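Local coordinates for protein glucosamine-6-phosphate deaminase (Thermotoga maritima, PDB 1J5X) that is a SIS-domain protein of alpha/beta fold with two parallel beta-sheets flanked by helices, at residues Glu19-Gln23 with Val313-Ile317; Phe30-Leu36 with Leu169-Phe173; Tyr64-Leu68 with Lys83-Ala87; Arg185-Val190 with Lys306-Leu310; Glu276-Arg280 with Glu292-Asp298. All blocks are in the same frame, centred on the assembly; numbering follows the deposited sequence.

Contact 1. Residues Glu19-Gln23 with Val313-Ile317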
# COMPACT_ATOMS: atom_id res chain seq x y z
N GLU A 19 9.59 -12.39 3.76
CA GLU A 19 8.69 -11.84 2.76
C GLU A 19 8.97 -10.32 2.53
O GLU A 19 8.82 -9.85 1.43
CB GLU A 19 7.26 -12.16 3.22
CG GLU A 19 7.11 -13.71 3.14
CD GLU A 19 5.78 -14.30 3.61
OE1 GLU A 19 5.03 -13.62 4.31
OE2 GLU A 19 5.52 -15.46 3.27
N ILE A 20 9.36 -9.57 3.52
CA ILE A 20 9.72 -8.14 3.24
C ILE A 20 10.94 -8.17 2.28
O ILE A 20 11.00 -7.49 1.22
CB ILE A 20 10.12 -7.42 4.54
CG1 ILE A 20 8.91 -7.37 5.47
CG2 ILE A 20 10.67 -6.02 4.25
CD1 ILE A 20 9.23 -6.61 6.77
N THR A 21 11.92 -8.99 2.65
CA THR A 21 13.15 -9.11 1.86
C THR A 21 12.92 -9.60 0.44
O THR A 21 13.70 -9.30 -0.46
CB THR A 21 14.17 -10.02 2.61
OG1 THR A 21 14.39 -9.44 3.88
CG2 THR A 21 15.54 -10.04 1.86
N ASP A 22 11.81 -10.30 0.23
CA ASP A 22 11.50 -10.79 -1.10
C ASP A 22 11.26 -9.61 -2.09
O ASP A 22 11.26 -9.83 -3.28
CB ASP A 22 10.25 -11.66 -1.11
CG ASP A 22 10.51 -13.10 -0.60
OD1 ASP A 22 11.72 -13.49 -0.57
OD2 ASP A 22 9.51 -13.81 -0.29
N GLN A 23 11.01 -8.42 -1.56
CA GLN A 23 10.78 -7.28 -2.46
C GLN A 23 12.14 -6.93 -3.07
O GLN A 23 12.23 -6.20 -4.06
CB GLN A 23 10.18 -6.12 -1.68
CG GLN A 23 8.68 -6.37 -1.47
CD GLN A 23 8.14 -5.72 -0.22
OE1 GLN A 23 7.07 -4.98 -0.39
NE2 GLN A 23 8.68 -5.89 0.90
N VAL A 313 7.99 -0.05 1.43
CA VAL A 313 9.14 -0.84 1.93
C VAL A 313 9.82 -0.17 3.15
O VAL A 313 10.10 -0.83 4.16
CB VAL A 313 10.17 -1.07 0.79
CG1 VAL A 313 11.47 -1.67 1.35
CG2 VAL A 313 9.59 -2.02 -0.22
N PRO A 314 10.11 1.12 3.08
CA PRO A 314 10.74 1.74 4.25
C PRO A 314 9.90 1.52 5.54
O PRO A 314 10.43 1.21 6.59
CB PRO A 314 10.79 3.20 3.87
CG PRO A 314 11.03 3.14 2.35
CD PRO A 314 10.04 2.08 1.94
N ALA A 315 8.57 1.72 5.44
CA ALA A 315 7.73 1.54 6.64
C ALA A 315 7.65 0.07 7.09
O ALA A 315 7.56 -0.19 8.29
CB ALA A 315 6.27 2.12 6.36
N GLN A 316 7.71 -0.89 6.17
CA GLN A 316 7.71 -2.31 6.56
C GLN A 316 9.02 -2.59 7.35
O GLN A 316 9.03 -3.36 8.28
CB GLN A 316 7.75 -3.21 5.36
CG GLN A 316 6.51 -3.20 4.46
CD GLN A 316 6.76 -3.96 3.17
OE1 GLN A 316 7.41 -4.96 3.18
NE2 GLN A 316 6.22 -3.48 2.05
N ILE A 317 10.13 -1.99 6.89
CA ILE A 317 11.42 -2.16 7.58
C ILE A 317 11.38 -1.44 8.93
O ILE A 317 11.91 -1.95 9.93
CB ILE A 317 12.60 -1.64 6.66
CG1 ILE A 317 12.76 -2.57 5.47
CG2 ILE A 317 13.92 -1.49 7.47
CD1 ILE A 317 13.79 -2.05 4.38

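Contact 2. Residues Phe30-Leu36 with Leu169-Phe173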
# COMPACT_ATOMS: atom_id res chain seq x y z
N PHE A 30 9.26 -11.93 -10.44
CA PHE A 30 7.82 -11.83 -10.47
C PHE A 30 7.45 -10.86 -11.60
O PHE A 30 6.54 -11.11 -12.38
CB PHE A 30 7.32 -11.27 -9.12
CG PHE A 30 5.91 -10.76 -9.18
CD1 PHE A 30 4.84 -11.64 -9.18
CD2 PHE A 30 5.65 -9.37 -9.26
CE1 PHE A 30 3.50 -11.18 -9.25
CE2 PHE A 30 4.33 -8.88 -9.34
CZ PHE A 30 3.25 -9.77 -9.34
N PHE A 31 8.17 -9.74 -11.65
CA PHE A 31 7.87 -8.73 -12.69
C PHE A 31 7.97 -9.34 -14.09
O PHE A 31 7.06 -9.19 -14.94
CB PHE A 31 8.88 -7.57 -12.55
CG PHE A 31 8.70 -6.50 -13.59
CD1 PHE A 31 7.53 -5.73 -13.64
CD2 PHE A 31 9.71 -6.27 -14.55
CE1 PHE A 31 7.35 -4.74 -14.62
CE2 PHE A 31 9.56 -5.28 -15.54
CZ PHE A 31 8.39 -4.51 -15.59
N GLU A 32 9.07 -10.07 -14.32
CA GLU A 32 9.33 -10.61 -15.65
C GLU A 32 8.49 -11.79 -16.01
O GLU A 32 8.12 -11.97 -17.15
CB GLU A 32 10.82 -10.96 -15.79
CG GLU A 32 11.74 -9.75 -15.58
CD GLU A 32 13.22 -10.09 -15.71
OE1 GLU A 32 13.57 -11.29 -15.59
OE2 GLU A 32 14.04 -9.17 -15.92
N ASN A 33 8.17 -12.62 -15.02
CA ASN A 33 7.37 -13.77 -15.37
C ASN A 33 5.87 -13.56 -15.39
O ASN A 33 5.16 -14.22 -16.15
CB ASN A 33 7.77 -14.92 -14.47
CG ASN A 33 9.13 -15.44 -14.83
OD1 ASN A 33 9.16 -16.39 -15.76
ND2 ASN A 33 10.15 -14.96 -14.32
N PHE A 34 5.37 -12.66 -14.55
CA PHE A 34 3.94 -12.44 -14.50
C PHE A 34 3.53 -11.05 -15.04
O PHE A 34 2.64 -10.95 -15.87
CB PHE A 34 3.44 -12.54 -13.02
CG PHE A 34 1.98 -12.26 -12.86
CD1 PHE A 34 1.03 -13.25 -13.17
CD2 PHE A 34 1.54 -11.04 -12.35
CE1 PHE A 34 -0.34 -13.03 -12.96
CE2 PHE A 34 0.19 -10.81 -12.13
CZ PHE A 34 -0.77 -11.79 -12.42
N VAL A 35 4.16 -10.00 -14.55
CA VAL A 35 3.72 -8.64 -14.97
C VAL A 35 3.89 -8.40 -16.49
O VAL A 35 2.93 -8.04 -17.19
CB VAL A 35 4.43 -7.55 -14.13
CG1 VAL A 35 3.89 -6.16 -14.55
CG2 VAL A 35 4.06 -7.71 -12.65
N LEU A 36 5.11 -8.59 -16.98
CA LEU A 36 5.39 -8.42 -18.39
C LEU A 36 4.56 -9.28 -19.30
O LEU A 36 4.57 -9.04 -20.48
CB LEU A 36 6.84 -8.73 -18.68
CG LEU A 36 7.78 -7.72 -18.08
CD1 LEU A 36 9.18 -8.11 -18.53
CD2 LEU A 36 7.39 -6.29 -18.57
N LEU A 169 2.11 -3.02 -8.15
CA LEU A 169 2.93 -2.94 -9.36
C LEU A 169 2.16 -3.50 -10.53
O LEU A 169 2.11 -2.91 -11.64
CB LEU A 169 4.19 -3.74 -9.16
CG LEU A 169 4.95 -4.12 -10.43
CD1 LEU A 169 5.46 -2.80 -11.09
CD2 LEU A 169 6.16 -4.96 -10.05
N SER A 170 1.56 -4.68 -10.35
CA SER A 170 0.84 -5.28 -11.46
C SER A 170 -0.33 -4.45 -12.00
O SER A 170 -0.51 -4.35 -13.23
CB SER A 170 0.27 -6.69 -11.06
OG SER A 170 1.31 -7.50 -10.53
N LEU A 171 -1.13 -3.87 -11.11
CA LEU A 171 -2.29 -3.12 -11.55
C LEU A 171 -1.84 -1.76 -12.10
O LEU A 171 -2.48 -1.31 -12.99
CB LEU A 171 -3.31 -2.93 -10.40
CG LEU A 171 -3.84 -4.25 -9.81
CD1 LEU A 171 -4.86 -3.96 -8.69
CD2 LEU A 171 -4.42 -5.07 -10.90
N MSE A 172 -0.77 -1.15 -11.56
CA MSE A 172 -0.33 0.15 -12.15
C MSE A 172 0.12 -0.15 -13.59
O MSE A 172 -0.23 0.55 -14.55
CB MSE A 172 0.82 0.70 -11.35
CG MSE A 172 0.36 1.17 -10.00
SE MSE A 172 1.84 1.89 -8.95
CE MSE A 172 2.00 3.66 -9.80
N PHE A 173 0.93 -1.19 -13.74
CA PHE A 173 1.43 -1.58 -15.07
C PHE A 173 0.28 -1.87 -16.02
O PHE A 173 0.25 -1.41 -17.19
CB PHE A 173 2.41 -2.77 -14.89
CG PHE A 173 3.05 -3.27 -16.18
CD1 PHE A 173 2.36 -4.11 -17.02
CD2 PHE A 173 4.34 -2.91 -16.50
CE1 PHE A 173 2.94 -4.62 -18.19
CE2 PHE A 173 4.95 -3.43 -17.70
CZ PHE A 173 4.24 -4.27 -18.51

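Contact 3. Residues Tyr64-Leu68 with Lys83-Ala87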
# COMPACT_ATOMS: atom_id res chain seq x y z
N TYR A 64 -7.66 -2.63 1.51
CA TYR A 64 -8.40 -1.40 1.24
C TYR A 64 -7.35 -0.37 0.94
O TYR A 64 -7.54 0.50 0.07
CB TYR A 64 -9.24 -0.94 2.46
CG TYR A 64 -9.68 0.51 2.36
CD1 TYR A 64 -10.69 0.90 1.46
CD2 TYR A 64 -8.98 1.51 3.08
CE1 TYR A 64 -11.01 2.25 1.24
CE2 TYR A 64 -9.28 2.91 2.86
CZ TYR A 64 -10.29 3.25 1.92
OH TYR A 64 -10.51 4.58 1.58
N ASN A 65 -6.24 -0.38 1.68
CA ASN A 65 -5.20 0.61 1.37
C ASN A 65 -4.66 0.44 -0.04
O ASN A 65 -4.30 1.44 -0.70
CB ASN A 65 -4.05 0.53 2.39
CG ASN A 65 -4.52 0.88 3.80
OD1 ASN A 65 -5.39 1.74 3.99
ND2 ASN A 65 -3.92 0.24 4.79
N LEU A 66 -4.59 -0.80 -0.50
CA LEU A 66 -4.12 -1.14 -1.82
C LEU A 66 -5.15 -0.58 -2.83
O LEU A 66 -4.78 0.11 -3.81
CB LEU A 66 -4.02 -2.65 -1.91
CG LEU A 66 -3.57 -3.27 -3.23
CD1 LEU A 66 -2.29 -2.65 -3.66
CD2 LEU A 66 -3.43 -4.84 -3.06
N ALA A 67 -6.43 -0.82 -2.56
CA ALA A 67 -7.56 -0.36 -3.42
C ALA A 67 -7.52 1.17 -3.53
O ALA A 67 -7.70 1.73 -4.60
CB ALA A 67 -8.92 -0.78 -2.80
N LEU A 68 -7.29 1.84 -2.41
CA LEU A 68 -7.22 3.30 -2.43
C LEU A 68 -6.05 3.76 -3.31
O LEU A 68 -6.23 4.62 -4.20
CB LEU A 68 -7.02 3.84 -1.02
CG LEU A 68 -6.88 5.35 -0.92
CD1 LEU A 68 -8.18 6.05 -1.39
CD2 LEU A 68 -6.62 5.71 0.55
N LYS A 83 -13.62 4.84 -7.36
CA LYS A 83 -14.00 4.99 -5.96
C LYS A 83 -13.31 3.80 -5.26
O LYS A 83 -13.22 2.72 -5.83
CB LYS A 83 -15.52 4.85 -5.68
CG LYS A 83 -16.42 5.91 -6.25
CD LYS A 83 -17.86 5.73 -5.69
CE LYS A 83 -17.89 5.80 -4.15
NZ LYS A 83 -19.31 5.58 -3.55
N ALA A 84 -12.74 4.06 -4.10
CA ALA A 84 -12.12 2.97 -3.27
C ALA A 84 -13.12 2.92 -2.09
O ALA A 84 -13.50 3.99 -1.51
CB ALA A 84 -10.75 3.40 -2.79
N ILE A 85 -13.56 1.70 -1.73
CA ILE A 85 -14.56 1.57 -0.66
C ILE A 85 -14.20 0.39 0.26
O ILE A 85 -13.85 -0.70 -0.24
CB ILE A 85 -15.97 1.20 -1.26
CG1 ILE A 85 -16.30 2.17 -2.43
CG2 ILE A 85 -17.09 1.23 -0.15
CD1 ILE A 85 -17.48 1.75 -3.35
N PRO A 86 -14.29 0.62 1.58
CA PRO A 86 -13.98 -0.51 2.49
C PRO A 86 -15.06 -1.55 2.19
O PRO A 86 -16.23 -1.19 2.05
CB PRO A 86 -14.17 0.10 3.89
CG PRO A 86 -13.81 1.58 3.68
CD PRO A 86 -14.45 1.89 2.33
N ALA A 87 -14.71 -2.85 2.12
CA ALA A 87 -15.72 -3.81 1.71
C ALA A 87 -16.95 -3.92 2.59
O ALA A 87 -18.01 -4.26 2.06
CB ALA A 87 -15.14 -5.23 1.48
O HOH W 1 -11.93 5.82 -0.24

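Contact 4. Residues Arg185-Val190 with Lys306-Leu310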
# COMPACT_ATOMS: atom_id res chain seq x y z
N ARG A 185 9.54 2.66 -17.50
CA ARG A 185 10.07 3.00 -16.21
C ARG A 185 9.81 1.96 -15.09
O ARG A 185 10.52 1.95 -14.10
CB ARG A 185 9.57 4.35 -15.73
CG ARG A 185 10.42 5.49 -16.35
CD ARG A 185 11.50 5.97 -15.32
NE ARG A 185 11.06 7.20 -14.73
CZ ARG A 185 11.53 7.82 -13.66
NH1 ARG A 185 12.52 7.37 -12.90
NH2 ARG A 185 10.98 8.98 -13.39
N PHE A 186 8.85 1.09 -15.29
CA PHE A 186 8.59 0.07 -14.23
C PHE A 186 9.80 -0.91 -14.21
O PHE A 186 10.19 -1.36 -13.14
CB PHE A 186 7.29 -0.67 -14.54
CG PHE A 186 6.05 0.12 -14.22
CD1 PHE A 186 5.66 0.40 -12.89
CD2 PHE A 186 5.22 0.58 -15.27
CE1 PHE A 186 4.47 1.11 -12.60
CE2 PHE A 186 4.05 1.28 -15.00
CZ PHE A 186 3.65 1.56 -13.68
N SER A 187 10.41 -1.21 -15.37
CA SER A 187 11.61 -2.10 -15.37
C SER A 187 12.71 -1.44 -14.59
O SER A 187 13.44 -2.08 -13.84
CB SER A 187 12.17 -2.36 -16.79
OG SER A 187 11.17 -2.95 -17.55
N GLU A 188 12.86 -0.14 -14.80
CA GLU A 188 13.90 0.57 -14.09
C GLU A 188 13.62 0.55 -12.59
O GLU A 188 14.54 0.30 -11.80
CB GLU A 188 13.96 2.02 -14.61
CG GLU A 188 14.87 2.95 -13.76
CD GLU A 188 14.45 4.44 -13.90
OE1 GLU A 188 14.20 4.92 -15.05
OE2 GLU A 188 14.33 5.11 -12.85
N LEU A 189 12.39 0.83 -12.17
CA LEU A 189 12.13 0.84 -10.72
C LEU A 189 12.28 -0.55 -10.11
O LEU A 189 12.81 -0.68 -9.02
CB LEU A 189 10.74 1.40 -10.43
CG LEU A 189 10.64 2.88 -10.88
CD1 LEU A 189 9.20 3.35 -10.93
CD2 LEU A 189 11.36 3.67 -9.84
N VAL A 190 11.78 -1.55 -10.81
CA VAL A 190 11.98 -2.92 -10.31
C VAL A 190 13.48 -3.24 -10.15
O VAL A 190 13.92 -3.84 -9.15
CB VAL A 190 11.31 -3.89 -11.29
CG1 VAL A 190 11.80 -5.35 -11.01
CG2 VAL A 190 9.77 -3.78 -11.17
N LYS A 306 4.74 6.37 -10.26
CA LYS A 306 5.03 4.95 -10.51
C LYS A 306 5.83 4.30 -9.37
O LYS A 306 5.81 3.08 -9.22
CB LYS A 306 5.83 4.78 -11.83
CG LYS A 306 4.97 4.90 -13.12
CD LYS A 306 5.87 4.53 -14.35
CE LYS A 306 5.20 4.99 -15.69
NZ LYS A 306 4.84 6.43 -15.71
N SER A 307 6.57 5.08 -8.58
CA SER A 307 7.37 4.48 -7.50
C SER A 307 6.45 4.00 -6.33
O SER A 307 6.97 3.45 -5.35
CB SER A 307 8.37 5.52 -6.93
OG SER A 307 7.65 6.64 -6.41
N ALA A 308 5.16 4.24 -6.41
CA ALA A 308 4.25 3.86 -5.33
C ALA A 308 4.40 2.40 -4.91
O ALA A 308 4.34 2.13 -3.70
CB ALA A 308 2.77 4.15 -5.69
N PHE A 309 4.66 1.50 -5.87
CA PHE A 309 4.76 0.09 -5.52
C PHE A 309 6.00 -0.29 -4.67
O PHE A 309 6.09 -1.42 -4.12
CB PHE A 309 4.65 -0.77 -6.77
CG PHE A 309 5.90 -0.78 -7.61
CD1 PHE A 309 6.10 0.20 -8.59
CD2 PHE A 309 6.91 -1.76 -7.40
CE1 PHE A 309 7.28 0.21 -9.34
CE2 PHE A 309 8.08 -1.76 -8.14
CZ PHE A 309 8.28 -0.78 -9.12
N LEU A 310 6.97 0.61 -4.56
CA LEU A 310 8.11 0.36 -3.70
C LEU A 310 8.02 1.16 -2.40
O LEU A 310 8.76 0.90 -1.45
CB LEU A 310 9.38 0.84 -4.37
CG LEU A 310 9.89 0.17 -5.65
CD1 LEU A 310 11.12 0.97 -6.19
CD2 LEU A 310 10.34 -1.27 -5.29

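Contact 5. Residues Glu276-Arg280 with Glu292-Asp298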
# COMPACT_ATOMS: atom_id res chain seq x y z
N GLU A 276 8.19 20.68 1.05
CA GLU A 276 8.55 19.55 1.88
C GLU A 276 9.68 19.92 2.82
O GLU A 276 9.64 19.56 3.99
CB GLU A 276 8.93 18.32 1.02
CG GLU A 276 7.72 17.65 0.35
CD GLU A 276 8.03 16.89 -0.94
OE1 GLU A 276 9.22 16.81 -1.35
OE2 GLU A 276 7.05 16.40 -1.58
N LYS A 277 10.66 20.64 2.32
CA LYS A 277 11.75 20.99 3.20
C LYS A 277 11.28 21.98 4.27
O LYS A 277 11.72 21.89 5.43
CB LYS A 277 12.92 21.55 2.36
CG LYS A 277 13.61 20.41 1.53
CD LYS A 277 14.23 19.40 2.51
CE LYS A 277 15.41 18.62 1.96
NZ LYS A 277 15.04 17.47 1.16
N ARG A 278 10.39 22.89 3.90
CA ARG A 278 9.87 23.86 4.85
C ARG A 278 9.11 23.12 5.96
O ARG A 278 9.27 23.42 7.14
CB ARG A 278 8.93 24.85 4.20
CG ARG A 278 9.57 25.85 3.30
CD ARG A 278 8.51 26.85 2.85
NE ARG A 278 9.04 27.84 1.91
CZ ARG A 278 8.38 28.94 1.52
NH1 ARG A 278 7.15 29.19 1.98
NH2 ARG A 278 8.96 29.81 0.68
N LEU A 279 8.29 22.13 5.58
CA LEU A 279 7.52 21.38 6.59
C LEU A 279 8.48 20.55 7.50
O LEU A 279 8.29 20.47 8.71
CB LEU A 279 6.52 20.44 5.88
CG LEU A 279 5.67 19.55 6.79
CD1 LEU A 279 4.94 20.45 7.83
CD2 LEU A 279 4.68 18.72 5.89
N ARG A 280 9.48 19.92 6.89
CA ARG A 280 10.46 19.16 7.63
C ARG A 280 11.09 20.05 8.72
O ARG A 280 11.12 19.66 9.90
CB ARG A 280 11.57 18.67 6.70
CG ARG A 280 12.74 18.05 7.43
CD ARG A 280 13.72 17.34 6.51
NE ARG A 280 14.75 16.68 7.31
CZ ARG A 280 15.35 15.53 7.03
NH1 ARG A 280 15.05 14.84 5.93
NH2 ARG A 280 16.26 15.05 7.86
N GLU A 292 12.90 11.70 4.89
CA GLU A 292 12.24 11.84 3.59
C GLU A 292 12.53 10.67 2.68
O GLU A 292 13.69 10.23 2.53
CB GLU A 292 12.69 13.11 2.86
CG GLU A 292 12.17 14.40 3.45
CD GLU A 292 12.93 15.61 2.88
OE1 GLU A 292 13.98 15.98 3.45
OE2 GLU A 292 12.45 16.20 1.89
N VAL A 293 11.49 10.17 2.02
CA VAL A 293 11.63 9.06 1.08
C VAL A 293 11.45 9.68 -0.29
O VAL A 293 10.40 10.24 -0.57
CB VAL A 293 10.50 8.00 1.26
CG1 VAL A 293 10.58 6.93 0.14
CG2 VAL A 293 10.63 7.39 2.68
N GLY A 294 12.46 9.55 -1.15
CA GLY A 294 12.35 10.16 -2.50
C GLY A 294 13.69 10.87 -2.84
O GLY A 294 14.57 11.13 -1.98
N GLU A 295 13.83 11.22 -4.13
CA GLU A 295 15.04 11.89 -4.57
C GLU A 295 15.16 13.21 -3.85
O GLU A 295 14.14 13.91 -3.64
CB GLU A 295 15.00 12.01 -6.10
CG GLU A 295 15.44 10.69 -6.66
CD GLU A 295 15.73 10.72 -8.15
OE1 GLU A 295 15.93 11.83 -8.71
OE2 GLU A 295 15.78 9.63 -8.77
N GLY A 296 16.37 13.50 -3.35
CA GLY A 296 16.56 14.74 -2.64
C GLY A 296 16.28 14.52 -1.14
O GLY A 296 16.35 15.45 -0.35
N GLY A 297 15.96 13.28 -0.78
CA GLY A 297 15.70 12.97 0.62
C GLY A 297 16.66 11.95 1.17
O GLY A 297 17.69 11.66 0.55
N ASP A 298 16.33 11.39 2.33
CA ASP A 298 17.15 10.41 3.01
C ASP A 298 17.25 9.05 2.36
O ASP A 298 18.26 8.36 2.50
CB ASP A 298 16.64 10.25 4.46
CG ASP A 298 16.60 11.56 5.19
OD1 ASP A 298 15.57 12.28 5.16
OD2 ASP A 298 17.66 11.89 5.79

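Contact 1. Residues Glu19-Gln23 with Val313-Ile317
Gln23 and Gln316 each place CG opposite their own carbonyl carbon (chi1 -79° and -67°) and stay extended beyond it, which carries their terminal amides from opposite directions into the gap between two helices. There the amides pair in a two-bond ring. NE2 of Gln23 donates to OE1 of Gln316 at 2.8 Å, and NE2 of Gln316 returns a bond to OE1 of Gln23 at 3.0 Å. Both bonds are close to straight, and the amide planes are nearly coplanar, 20° apart. The return bond uses a lone pair of Gln23 OE1 in its carbonyl plane, whereas Gln23 NE2 approaches Gln316 OE1 slightly tilted. A second hydrogen of Gln23 NE2 goes to Ile20 O at 2.8 Å, a carbonyl that also receives Gln23 N. With Ser165 OG on Gln23 OE1 and Thr312 OG1 on Gln316 NE2, the rotation of both amides is fixed and these buried polar atoms are satisfied. Apolar groups fence the pair: Ile20 CG2 lies 3.6 Å from Gln316 OE1, Ile20 CD1 meets Gln316 O at 3.6 Å, and Val313 CG2 flanks Gln23 OE1 at 3.9 Å. A looser touch joins Ile20 CG2 to Ile317 CG1 at 4.2 Å. The result is a reciprocal side-chain amide pair in a buried contact between two roughly antiparallel helices, joining the N-terminal helix 15-25 to helix 313-326.

Contact 2. Residues Phe30-Leu36 with Leu169-Phe173
Val35 is the main bump of helix 27-35, and the ring of Phe173 is the surface it fits. Its CG1 sits over one ring face, offset toward the rim, 3.7 Å from the ring centroid, in a CH-pi contact. Its other methyl turns to Ser170, with CG2 3.5 Å from OG, so the two branches straddle the step between these residues on helix 162-179. The short serine leaves a shallow hollow here, and the alpha carbons of Val35 and Ser170 come within 5.6 Å. Two phenylalanines line its border edge-on: Phe30 CZ stands 3.2 Å from Ser170 OG, and Phe34 CE2 meets the same oxygen at 3.8 Å. This hydroxyl has its hydrogen-bond partner within its own helix, Met166 O. Phe31 builds the other wall. Its CG is trans to the backbone N (chi1 178°), carrying the ring across to Leu169 and Phe173: CD1 rests 3.9 Å from Leu169 CD2, while the ring edge points at the Phe173 face in an offset edge-to-face pair, planes 86° apart and centroids 5.9 Å apart. Leu36 closes the rim, CD2 lying 3.7 Å from Phe173 CZ, and its CG also covers a face of Phe31. A wider pi-type turn at residues 31-35 accompanies this packing, and the two short helical segments cross at -55°. Helix 184-205 packs alongside, with Ser187 and Val190 against Phe31 and Phe186 against Leu169, Phe151 meets Phe34, and helix 62-78 presents Ile70 to Leu171 and Met172.

Contact 3. Residues Tyr64-Leu68 with Lys83-Ala87
Tyr64 and Pro86 lie side by side and point the same way, the proline laid against the phenol ring. Pro86 CG stands over one face of that ring, offset toward the rim and 4.1 Å from its centroid, a CH-pi contact, and Pro86 CD reaches Tyr64 CE1 at 3.6 Å. The strand backbone meets the ring differently: Ala84 C and Ile85 N lie at its edge, near the ring plane. A chi1 of 163° turns the ring away from the backbone N and slants it across the strand, where a water bridges its hydroxyl to Ala84: it lies in the ring plane, 2.6 Å from Tyr64 OH, and donates to Ala84 O at 2.7 Å, the segments sharing no direct hydrogen bond. One helical turn beyond Tyr64, Leu68 receives the methyl of Ala84, whose CB points toward the helix, 3.5 Å from Leu68 CA and 3.9 Å from Leu68 CD1; Ala67 O lies 3.9 Å from the same methyl. The small side chains of Ala67 and Ala84 are consistent with the close approach: the short axes are 7.6 Å apart and nearly antiparallel at 170°. Helix 222-238 covers Leu68 on another flank, through Phe224 and Leu228. Strand 81-86, one of the two outer strands of the five-stranded parallel sheet, is hydrogen-bonded to strand 54-59, and the contact is the helix-to-second-strand packing of a beta-alpha-beta crossover within the SIS domain.

Contact 4. Residues Arg185-Val190 with Lys306-Leu310
Lys306 lays its aliphatic chain across the ring of Phe186 at about a right angle. Its CD is over one face, 3.8 Å from the ring centroid, in a CH-pi contact, and CG comes 3.6 Å from Phe186 CZ. In the plane of the same ring, at its edge, stands Phe309 CE1, 3.9 Å from Phe186 CD1. Leu189 spans Lys306 and Phe309: CB presses on Phe309 CZ at 3.5 Å, and CD1 meets Lys306 CB at 3.8 Å. Val190 CG2 adds a touch on Phe309 CZ at 3.9 Å, and Leu310 CD1 approaches Leu189 O at 3.7 Å. Farther out, Phe309 holds the crowded position between its backbone N and carbonyl carbon (chi1 76°), which swings the ring to the helix, and Leu310 CG covers one of its faces. Ser307 OG is hydrogen-bonded to Arg311 NE, Asp304 O and Ser302 O, which ties this part of the loop to neighbouring residues. Met172 and Asp176 of helix 162-179 also touch Phe186. Arg185 NH1 is engaged with Glu188 OE2 in a salt bridge within its own helix. No hydrogen bond joins the two segments, so their attachment rests on apolar packing, to which the lysine contributes methylenes rather than its charge.

Contact 5. Residues Glu276-Arg280 with Glu292-Asp298
Arg280 leaves its helix with CB toward strand 289-293 and CG facing away from the backbone N (chi1 171°), then stays extended to NE. Along this path the side chain packs on Met266 and Val290, and CD passes 3.4 Å from Glu292 OE1. NE turns to Glu284 OE2 of the same helix in a salt bridge. At the tip NH1 takes two acids. Asp298 OD1 receives it at 2.7 Å on the syn lone pair, near the guanidinium plane, with the carboxylate turned only 29° from it. Glu292 OE1 is met at 2.9 Å on its anti lone pair, and there the planes stand 68° apart. Both oxygens are shared. Asp298 OD1 also accepts the backbone N of Glu292 at 2.7 Å, tying the strand end to a residue beyond the turn. Glu292 OE1 also receives Lys277 NZ at 2.9 Å, on its syn side. That ammonium reaches Gly296 O at 2.8 Å, inside the type II turn from Gly294 to Gly297. Glu292 OE2 has its stronger partner in Lys268 NZ, which also binds Glu276 OE1. So much positive charge around Glu292 probably favours its ionised form. The network joins one side of helix 273-285 to the end of strand 289-293 and the turn beyond it, within the beta-alpha-beta unit that starts with strand 262-267, where strand 289-293 forms one margin of the four-stranded parallel sheet.

From the N terminus, contact 1 opens first and closes last, its loop running from helix 15-25 to helix 313-326 and enclosing the other four contacts. Contact 2 starts on the next helix and closes at helix 162-179, enclosing contact 3, a short crossover closure in the five-stranded sheet. Contact 4 then leads from helix 184-205 to the loop before helix 313-326 and encloses contact 5, the short closure in the four-stranded sheet. No loops cross. Contacts 2 and 4 pack directly, for instance Met172 on Lys306, while contact 1 touches contact 5 through Pro314 and Val293. Contacts 1 and 4 tie helices 15-25 and 184-205 to the C-terminal part of the chain, and contact 2 joins helices 27-35 and 162-179.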